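Local coordinates for tryptophan decarboxylase 1 (Oryza sativa subsp. japonica, PDB 6KHO), which uses pyridoxal 5'-phosphate to decarboxylate L-tryptophan to tryptamine and 5-hydroxy-L-tryptophan to serotonin, in the serotonin biosynthesis of rice, at residues D64-S69 against M81-S86; M51-N56 against W95-F100; L117-M122 against R385-W390. All blocks are in the same frame, centred on the assembly; numbering follows the deposited sequence.

From the N terminus, the chain leaves helix 27-47 and enters 51-56, the first half of contact 2. Before that loop closes, contact 1 opens and shuts within it: 64-69, at the end of helix 61-65, meets 81-86 of helix 77-88. Contact 2 then closes at 95-100, so the smaller loop is nested in the larger, with the two centres about 21 Å apart. Contact 3 follows in series and crosses neither. Its 117-122, ending helix 110-122, waits 262 residues for 385-390, and the whole seven-stranded sheet lies in between. Contacts 1 and 2 join helices and loops of residues 51-100; contact 3 ties helix 110-122 to helix 386-420. All three touch the second subunit.

Contact 1. Residues D64-S69 against M81-S86; sequences DELRAS and MKELRS
Glu83 lays its side chain against a single methyl of Leu66, and this pair carries most of a small contact between the end of helix 61-65 and helix 77-88. The Glu83 CB comes first, 4.2 Å from Leu66 CD2. CG lies anti to the carbonyl carbon (chi1 -59°), and beyond it the chain runs extended, which carries the carboxylate along the same methyl. CD is again near it, and the approach ends with Glu83 OE1 at 3.8 Å from Leu66 CD2, a van der Waals contact between a carboxylate oxygen and a methyl. The carboxylate keeps its polar partners all the same: OE2 forms a salt bridge with Arg394 of the second subunit, whose Trp390 also packs on Glu83, and OE1 is hydrogen-bonded as well. Leu66, the first residue to leave helical geometry, has its end swung nearer to Glu83 than its CB direction would suggest, and Met138 of the second subunit packs on it too.

Three residues beyond Glu83, the backbone O of Ser86 is approached by Glu65 OE1 at 4.3 Å, too far for a bond; Glu65 OE1 is hydrogen-bonded to Ser87 OG. Ser86 turns its own hydroxyl back onto the helix, OG donating to Lys82 O at 3.1 Å from 41° above the carbonyl plane. That oxygen therefore takes two donors, the other being the helical Ser86 N at 2.8 Å.

Helices of the N-terminal region that pack on the partner subunit, as here on Met138, Trp390 and Arg394, are a feature of dimeric group II decarboxylases.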
loop_
_atom_site.group_PDB
_atom_site.type_symbol
_atom_site.label_atom_id
_atom_site.label_comp_id
_atom_site.label_asym_id
_atom_site.label_seq_id
_atom_site.Cartn_x
_atom_site.Cartn_y
_atom_site.Cartn_z
ATOM N N ASP A 64 22.631 -15.859 6.004
ATOM C CA ASP A 64 24.003 -16.339 6.169
ATOM C C ASP A 64 24.992 -15.178 6.191
ATOM O O ASP A 64 25.875 -15.124 7.056
ATOM C CB ASP A 64 24.375 -17.317 5.049
ATOM C CG ASP A 64 23.594 -18.625 5.119
ATOM O OD1 ASP A 64 22.981 -18.909 6.167
ATOM O OD2 ASP A 64 23.607 -19.366 4.118
ATOM N N GLU A 65 24.847 -14.230 5.259
ATOM C CA GLU A 65 25.807 -13.134 5.117
ATOM C C GLU A 65 25.564 -12.020 6.128
ATOM O O GLU A 65 26.461 -11.658 6.894
ATOM C CB GLU A 65 25.750 -12.574 3.706
ATOM C CG GLU A 65 26.206 -13.564 2.694
ATOM C CD GLU A 65 26.423 -12.926 1.374
ATOM O OE1 GLU A 65 26.398 -11.680 1.320
ATOM O OE2 GLU A 65 26.630 -13.660 0.396
ATOM N N LEU A 66 24.373 -11.434 6.132
ATOM C CA LEU A 66 24.041 -10.585 7.262
ATOM C C LEU A 66 23.888 -11.515 8.452
ATOM O O LEU A 66 24.143 -12.709 8.351
ATOM C CB LEU A 66 22.825 -9.726 6.924
ATOM C CG LEU A 66 22.928 -9.215 5.482
ATOM C CD1 LEU A 66 21.656 -8.519 5.034
ATOM C CD2 LEU A 66 24.125 -8.297 5.303
ATOM N N ARG A 67 23.526 -11.050 9.610
ATOM C CA ARG A 67 23.456 -12.119 10.599
ATOM C C ARG A 67 22.013 -12.520 10.865
ATOM O O ARG A 67 21.081 -11.954 10.302
ATOM C CB ARG A 67 24.163 -11.725 11.883
ATOM C CG ARG A 67 25.637 -11.903 11.800
ATOM C CD ARG A 67 26.172 -11.585 13.164
ATOM N NE ARG A 67 27.574 -11.292 13.136
ATOM C CZ ARG A 67 28.260 -11.004 14.230
ATOM N NH1 ARG A 67 27.643 -10.987 15.404
ATOM N NH2 ARG A 67 29.542 -10.743 14.137
ATOM N N ALA A 68 21.838 -13.522 11.730
ATOM C CA ALA A 68 20.502 -13.943 12.128
ATOM C C ALA A 68 19.861 -12.976 13.106
ATOM O O ALA A 68 18.640 -13.015 13.287
ATOM C CB ALA A 68 20.541 -15.337 12.754
ATOM N N SER A 69 20.650 -12.122 13.750
ATOM C CA SER A 69 20.104 -11.220 14.747
ATOM C C SER A 69 20.497 -9.786 14.430
ATOM O O SER A 69 21.531 -9.552 13.802
ATOM C CB SER A 69 20.591 -11.593 16.146
ATOM O OG SER A 69 20.240 -12.936 16.408
ATOM N N MET A 81 25.647 0.917 3.804
ATOM C CA MET A 81 25.775 0.994 2.350
ATOM C C MET A 81 26.756 -0.043 1.805
ATOM O O MET A 81 26.564 -0.546 0.692
ATOM C CB MET A 81 26.219 2.396 1.926
ATOM C CG MET A 81 25.204 3.510 2.247
ATOM S SD MET A 81 23.642 3.263 1.373
ATOM C CE MET A 81 24.200 3.367 -0.323
ATOM N N LYS A 82 27.822 -0.364 2.546
ATOM C CA LYS A 82 28.713 -1.416 2.058
ATOM C C LYS A 82 28.001 -2.766 2.017
ATOM O O LYS A 82 28.155 -3.524 1.053
ATOM C CB LYS A 82 29.983 -1.501 2.913
ATOM C CG LYS A 82 30.967 -2.561 2.404
ATOM C CD LYS A 82 32.216 -2.632 3.270
ATOM C CE LYS A 82 33.324 -3.462 2.616
ATOM N NZ LYS A 82 34.660 -3.044 3.155
ATOM N N GLU A 83 27.209 -3.080 3.046
ATOM C CA GLU A 83 26.434 -4.323 3.025
ATOM C C GLU A 83 25.373 -4.308 1.934
ATOM O O GLU A 83 25.103 -5.346 1.322
ATOM C CB GLU A 83 25.819 -4.583 4.403
ATOM C CG GLU A 83 26.915 -4.684 5.491
ATOM C CD GLU A 83 26.405 -5.153 6.846
ATOM O OE1 GLU A 83 25.183 -5.100 7.089
ATOM O OE2 GLU A 83 27.235 -5.573 7.680
ATOM N N LEU A 84 24.777 -3.146 1.656
ATOM C CA LEU A 84 23.915 -3.024 0.486
ATOM C C LEU A 84 24.648 -3.453 -0.782
ATOM O O LEU A 84 24.131 -4.247 -1.580
ATOM C CB LEU A 84 23.421 -1.582 0.355
ATOM C CG LEU A 84 22.593 -1.298 -0.890
ATOM C CD1 LEU A 84 21.230 -1.978 -0.779
ATOM C CD2 LEU A 84 22.447 0.202 -1.095
ATOM N N ARG A 85 25.856 -2.930 -0.990
ATOM C CA ARG A 85 26.575 -3.220 -2.226
ATOM C C ARG A 85 27.102 -4.649 -2.261
ATOM O O ARG A 85 27.164 -5.251 -3.340
ATOM C CB ARG A 85 27.729 -2.233 -2.420
ATOM C CG ARG A 85 27.295 -0.773 -2.458
ATOM C CD ARG A 85 28.470 0.185 -2.357
ATOM N NE ARG A 85 28.596 0.974 -3.579
ATOM C CZ ARG A 85 28.303 2.271 -3.683
ATOM N NH1 ARG A 85 27.867 2.953 -2.622
ATOM N NH2 ARG A 85 28.453 2.886 -4.855
ATOM N N SER A 86 27.486 -5.200 -1.106
ATOM C CA SER A 86 28.149 -6.503 -1.046
ATOM C C SER A 86 27.181 -7.677 -0.997
ATOM O O SER A 86 27.457 -8.723 -1.593
ATOM C CB SER A 86 29.062 -6.588 0.181
ATOM O OG SER A 86 30.144 -5.695 0.069
#

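Contact 2. Residues M51-N56 against W95-F100; sequences MPVLPN and WASPNF
Met51 and Val53 both meet Ser97, the first through a water and the second through a methyl. Met51 uses its backbone: O accepts from the water at 2.8 Å, and the same water lies 2.7 Å from Ser97 OG. Val53 is the residue that plugs into the second segment. Its CG1 is anti to the backbone N (chi1 -178°) and its CG2 anti to the carbonyl carbon, which spreads the two methyls over different neighbours. CG2 rests 3.6 Å from Ser97 OG and also touches the CB of Asn99, while Val53 CG1 approaches Phe100 CD2 obliquely at 4.1 Å. Further on, Leu54 and Pro55 turn to other company, packing on Gln130 and Pro133 of the second subunit.

The surface that receives Val53 is a type I turn, closed by Phe100 N to Ser97 O at 3.2 Å. Ser97 reinforces it as an ST turn: OG accepts from Asn99 N at 3.1 Å in a nearly straight bond (164°). One hydroxyl thus grips the water, fixes the turn and borders the valine methyl. An alanine in place of Ser97 removes that hydroxyl, and would probably leave the water on Met51 O without its mate on this turn and the turn itself less firmly fixed, Asn99 N having lost its acceptor. The far end of the Phe100 ring lies on Trp95, with Phe100 CZ standing 3.2 Å above the Trp95 ring plane, over its centre.

The paired loops, one following helix 27-47 and the other leading to helix 110-122, are bound in by Tyr472, which meets the Phe100 ring just ahead of strand 474-478. His497 of the C-terminal helix 495-513 packs on Pro98 and Asn99.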
loop_
_atom_site.group_PDB
_atom_site.type_symbol
_atom_site.label_atom_id
_atom_site.label_comp_id
_atom_site.label_asym_id
_atom_site.label_seq_id
_atom_site.Cartn_x
_atom_site.Cartn_y
_atom_site.Cartn_z
ATOM N N MET A 51 26.043 -5.950 -14.972
ATOM C CA MET A 51 25.712 -7.029 -14.062
ATOM C C MET A 51 24.831 -8.058 -14.769
ATOM O O MET A 51 24.140 -7.733 -15.740
ATOM C CB MET A 51 24.980 -6.484 -12.839
ATOM C CG MET A 51 25.674 -5.306 -12.151
ATOM S SD MET A 51 24.688 -4.724 -10.748
ATOM C CE MET A 51 25.758 -3.462 -10.049
ATOM N N PRO A 52 24.845 -9.310 -14.320
ATOM C CA PRO A 52 23.865 -10.271 -14.837
ATOM C C PRO A 52 22.467 -9.866 -14.381
ATOM O O PRO A 52 22.260 -9.538 -13.212
ATOM C CB PRO A 52 24.309 -11.603 -14.221
ATOM C CG PRO A 52 25.084 -11.201 -12.983
ATOM C CD PRO A 52 25.760 -9.909 -13.331
ATOM N N VAL A 53 21.512 -9.865 -15.316
ATOM C CA VAL A 53 20.149 -9.451 -14.969
ATOM C C VAL A 53 19.610 -10.301 -13.828
ATOM O O VAL A 53 19.099 -9.778 -12.828
ATOM C CB VAL A 53 19.226 -9.511 -16.194
ATOM C CG1 VAL A 53 17.837 -9.027 -15.790
ATOM C CG2 VAL A 53 19.783 -8.662 -17.325
ATOM N N LEU A 54 19.717 -11.628 -13.955
ATOM C CA LEU A 54 19.317 -12.532 -12.882
ATOM C C LEU A 54 20.519 -12.881 -12.014
ATOM O O LEU A 54 21.629 -13.013 -12.527
ATOM C CB LEU A 54 18.718 -13.821 -13.445
ATOM C CG LEU A 54 17.369 -13.655 -14.140
ATOM C CD1 LEU A 54 17.093 -14.850 -15.034
ATOM C CD2 LEU A 54 16.273 -13.481 -13.106
ATOM N N PRO A 55 20.330 -13.039 -10.710
ATOM C CA PRO A 55 21.457 -13.336 -9.824
ATOM C C PRO A 55 21.746 -14.831 -9.775
ATOM O O PRO A 55 21.010 -15.668 -10.304
ATOM C CB PRO A 55 20.967 -12.829 -8.463
ATOM C CG PRO A 55 19.488 -13.081 -8.517
ATOM C CD PRO A 55 19.073 -12.870 -9.960
ATOM N N ASN A 56 22.843 -15.146 -9.095
ATOM C CA ASN A 56 23.320 -16.509 -8.916
ATOM C C ASN A 56 23.490 -16.789 -7.421
ATOM O O ASN A 56 24.598 -16.971 -6.918
ATOM C CB ASN A 56 24.631 -16.710 -9.679
ATOM C CG ASN A 56 25.048 -18.160 -9.746
ATOM O OD1 ASN A 56 24.241 -19.034 -10.070
ATOM N ND2 ASN A 56 26.312 -18.425 -9.446
ATOM N N TRP A 95 15.536 -5.216 -12.318
ATOM C CA TRP A 95 14.433 -4.641 -13.082
ATOM C C TRP A 95 14.865 -3.407 -13.869
ATOM O O TRP A 95 14.328 -3.145 -14.949
ATOM C CB TRP A 95 13.284 -4.290 -12.136
ATOM C CG TRP A 95 12.495 -5.474 -11.717
ATOM C CD1 TRP A 95 12.864 -6.430 -10.822
ATOM C CD2 TRP A 95 11.186 -5.838 -12.180
ATOM N NE1 TRP A 95 11.870 -7.372 -10.701
ATOM C CE2 TRP A 95 10.826 -7.029 -11.518
ATOM C CE3 TRP A 95 10.281 -5.266 -13.079
ATOM C CZ2 TRP A 95 9.599 -7.667 -11.733
ATOM C CZ3 TRP A 95 9.064 -5.906 -13.295
ATOM C CH2 TRP A 95 8.741 -7.095 -12.633
ATOM N N ALA A 96 15.847 -2.653 -13.358
ATOM C CA ALA A 96 16.315 -1.450 -14.032
ATOM C C ALA A 96 17.259 -1.745 -15.188
ATOM O O ALA A 96 17.603 -0.824 -15.936
ATOM C CB ALA A 96 17.023 -0.513 -13.035
ATOM N N SER A 97 17.695 -2.987 -15.350
ATOM C CA SER A 97 18.654 -3.277 -16.404
ATOM C C SER A 97 18.044 -2.998 -17.775
ATOM O O SER A 97 16.872 -3.303 -18.004
ATOM C CB SER A 97 19.113 -4.732 -16.338
ATOM O OG SER A 97 19.967 -5.019 -17.437
ATOM N N PRO A 98 18.813 -2.448 -18.720
ATOM C CA PRO A 98 18.311 -2.351 -20.100
ATOM C C PRO A 98 18.070 -3.704 -20.748
ATOM O O PRO A 98 17.440 -3.755 -21.808
ATOM C CB PRO A 98 19.417 -1.577 -20.832
ATOM C CG PRO A 98 20.628 -1.811 -20.033
ATOM C CD PRO A 98 20.189 -1.935 -18.596
ATOM N N ASN A 99 18.534 -4.793 -20.142
ATOM C CA ASN A 99 18.346 -6.140 -20.661
ATOM C C ASN A 99 17.279 -6.922 -19.900
ATOM O O ASN A 99 17.175 -8.140 -20.071
ATOM C CB ASN A 99 19.688 -6.893 -20.641
ATOM C CG ASN A 99 20.729 -6.244 -21.534
ATOM O OD1 ASN A 99 20.391 -5.704 -22.596
ATOM N ND2 ASN A 99 21.999 -6.266 -21.102
ATOM N N PHE A 100 16.508 -6.256 -19.043
ATOM C CA PHE A 100 15.348 -6.868 -18.406
ATOM C C PHE A 100 14.189 -6.824 -19.397
ATOM O O PHE A 100 13.752 -5.738 -19.789
ATOM C CB PHE A 100 15.014 -6.114 -17.114
ATOM C CG PHE A 100 13.873 -6.691 -16.336
ATOM C CD1 PHE A 100 12.559 -6.399 -16.677
ATOM C CD2 PHE A 100 14.111 -7.499 -15.237
ATOM C CE1 PHE A 100 11.496 -6.919 -15.945
ATOM C CE2 PHE A 100 13.063 -8.013 -14.492
ATOM C CZ PHE A 100 11.743 -7.732 -14.860
HETATM O O HOH W 1 21.847 -6.193 -15.853
#

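Contact 3. Residues L117-M122 against R385-W390; sequences LIASAM and RGLKLW
Helices 117-122 and 386-390 run nearly antiparallel, at 157° with their axes 9.5 Å apart, and come closest in backbone where the CA atoms of Ala119 and Leu387 face each other at 6.9 Å. In the fold type I architecture of pyridoxal phosphate enzymes, this pair sets the short helix 110-122 against the start of the long helix 386-420, which leads to the C-terminal antiparallel sheet.

The side-chain packing is apolar and rests on one residue. Leu387 carries CG anti to its backbone N (chi1 -174°), which points the branch toward the other helix, where CD2 does all the touching. Ile118 crosses the leucine at about a right angle; Ile118 CG2, the branch opposite the backbone N, meets Leu387 CD2 at 3.7 Å. Behind that methyl, Ile118 CB is also close to Leu387 CD2. The small Ala119 lets the leucine settle toward the helix surface, so that Leu387 CD2 stands 4.1 Å from Ala119 N and slightly farther from its CB. Met122, one turn on from Ile118, curls its tip around (chi3 -51°) and brings Met122 CE to Leu387 CD2 at 4.4 Å.

Around this patch the helices are also joined by charge, for Lys388 NZ forms a salt bridge with Asp116 and hydrogen bonds to Cys335 O and Asp337 O. Met138 of helix 133-149 packs on Leu387, and Ile41 of the second subunit covers Leu117 and Ala121.

The turn that places Ile118 beside Met122 is closed by the bond from Met122 N to Ile118 O, 3.0 Å long.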
loop_
_atom_site.group_PDB
_atom_site.type_symbol
_atom_site.label_atom_id
_atom_site.label_comp_id
_atom_site.label_asym_id
_atom_site.label_seq_id
_atom_site.Cartn_x
_atom_site.Cartn_y
_atom_site.Cartn_z
ATOM N N LEU A 117 11.058 10.683 -2.810
ATOM C CA LEU A 117 11.988 11.021 -1.735
ATOM C C LEU A 117 11.452 12.165 -0.880
ATOM O O LEU A 117 11.485 12.105 0.357
ATOM C CB LEU A 117 13.351 11.376 -2.334
ATOM C CG LEU A 117 14.410 12.093 -1.497
ATOM C CD1 LEU A 117 14.826 11.273 -0.287
ATOM C CD2 LEU A 117 15.619 12.423 -2.384
ATOM N N ILE A 118 10.942 13.215 -1.522
ATOM C CA ILE A 118 10.395 14.337 -0.765
ATOM C C ILE A 118 9.194 13.887 0.067
ATOM O O ILE A 118 9.067 14.247 1.245
ATOM C CB ILE A 118 10.066 15.498 -1.721
ATOM C CG1 ILE A 118 11.389 16.072 -2.260
ATOM C CG2 ILE A 118 9.281 16.585 -0.996
ATOM C CD1 ILE A 118 11.262 17.032 -3.457
ATOM N N ALA A 119 8.330 13.043 -0.505
ATOM C CA ALA A 119 7.171 12.576 0.246
ATOM C C ALA A 119 7.597 11.745 1.448
ATOM O O ALA A 119 7.022 11.879 2.537
ATOM C CB ALA A 119 6.235 11.783 -0.669
ATOM N N SER A 120 8.632 10.911 1.281
ATOM C CA SER A 120 9.122 10.080 2.382
ATOM C C SER A 120 9.699 10.921 3.507
ATOM O O SER A 120 9.641 10.519 4.672
ATOM C CB SER A 120 10.215 9.120 1.899
ATOM O OG SER A 120 9.701 8.135 1.047
ATOM N N ALA A 121 10.280 12.076 3.180
ATOM C CA ALA A 121 10.896 12.884 4.223
ATOM C C ALA A 121 9.865 13.711 4.980
ATOM O O ALA A 121 9.938 13.832 6.212
ATOM C CB ALA A 121 11.969 13.786 3.610
ATOM N N MET A 122 8.916 14.310 4.262
ATOM C CA MET A 122 7.847 15.035 4.936
ATOM C C MET A 122 6.955 14.076 5.717
ATOM O O MET A 122 6.516 14.390 6.834
ATOM C CB MET A 122 7.053 15.836 3.906
ATOM C CG MET A 122 7.952 16.904 3.247
ATOM S SD MET A 122 7.039 18.084 2.243
ATOM C CE MET A 122 6.083 16.976 1.216
ATOM N N ARG A 385 1.282 10.114 -2.289
ATOM C CA ARG A 385 1.634 9.574 -3.606
ATOM C C ARG A 385 1.359 10.545 -4.735
ATOM O O ARG A 385 1.927 10.386 -5.819
ATOM C CB ARG A 385 0.862 8.290 -3.920
ATOM C CG ARG A 385 1.072 7.173 -2.939
ATOM C CD ARG A 385 0.704 5.793 -3.528
ATOM N NE ARG A 385 1.539 4.850 -2.812
ATOM C CZ ARG A 385 1.161 4.212 -1.714
ATOM N NH1 ARG A 385 -0.089 4.353 -1.273
ATOM N NH2 ARG A 385 2.032 3.418 -1.080
ATOM N N GLY A 386 0.481 11.520 -4.519
ATOM C CA GLY A 386 0.194 12.478 -5.571
ATOM C C GLY A 386 1.411 13.271 -5.998
ATOM O O GLY A 386 1.496 13.697 -7.149
ATOM N N LEU A 387 2.380 13.449 -5.093
ATOM C CA LEU A 387 3.500 14.336 -5.376
ATOM C C LEU A 387 4.332 13.821 -6.548
ATOM O O LEU A 387 4.636 14.576 -7.483
ATOM C CB LEU A 387 4.360 14.510 -4.120
ATOM C CG LEU A 387 5.493 15.535 -4.236
ATOM C CD1 LEU A 387 4.936 16.918 -4.560
ATOM C CD2 LEU A 387 6.306 15.588 -2.950
ATOM N N LYS A 388 4.710 12.538 -6.526
ATOM C CA LYS A 388 5.576 12.043 -7.595
ATOM C C LYS A 388 4.851 12.033 -8.933
ATOM O O LYS A 388 5.456 12.325 -9.970
ATOM C CB LYS A 388 6.115 10.649 -7.262
ATOM C CG LYS A 388 5.063 9.550 -7.171
ATOM C CD LYS A 388 5.716 8.229 -6.783
ATOM C CE LYS A 388 4.686 7.237 -6.254
ATOM N NZ LYS A 388 5.339 5.944 -5.861
ATOM N N LEU A 389 3.548 11.719 -8.931
ATOM C CA LEU A 389 2.801 11.717 -10.188
ATOM C C LEU A 389 2.690 13.129 -10.768
ATOM O O LEU A 389 2.871 13.328 -11.977
ATOM C CB LEU A 389 1.414 11.111 -9.971
ATOM C CG LEU A 389 0.605 10.915 -11.248
ATOM C CD1 LEU A 389 1.432 10.201 -12.323
ATOM C CD2 LEU A 389 -0.715 10.165 -10.952
ATOM N N TRP A 390 2.404 14.121 -9.919
ATOM C CA TRP A 390 2.385 15.511 -10.383
ATOM C C TRP A 390 3.766 15.949 -10.871
ATOM O O TRP A 390 3.888 16.610 -11.909
ATOM C CB TRP A 390 1.890 16.426 -9.261
ATOM C CG TRP A 390 2.125 17.886 -9.525
ATOM C CD1 TRP A 390 1.416 18.694 -10.369
ATOM C CD2 TRP A 390 3.155 18.708 -8.949
ATOM N NE1 TRP A 390 1.947 19.967 -10.361
ATOM C CE2 TRP A 390 3.016 20.002 -9.501
ATOM C CE3 TRP A 390 4.193 18.468 -8.038
ATOM C CZ2 TRP A 390 3.856 21.064 -9.148
ATOM C CZ3 TRP A 390 5.028 19.533 -7.677
ATOM C CH2 TRP A 390 4.851 20.815 -8.240
#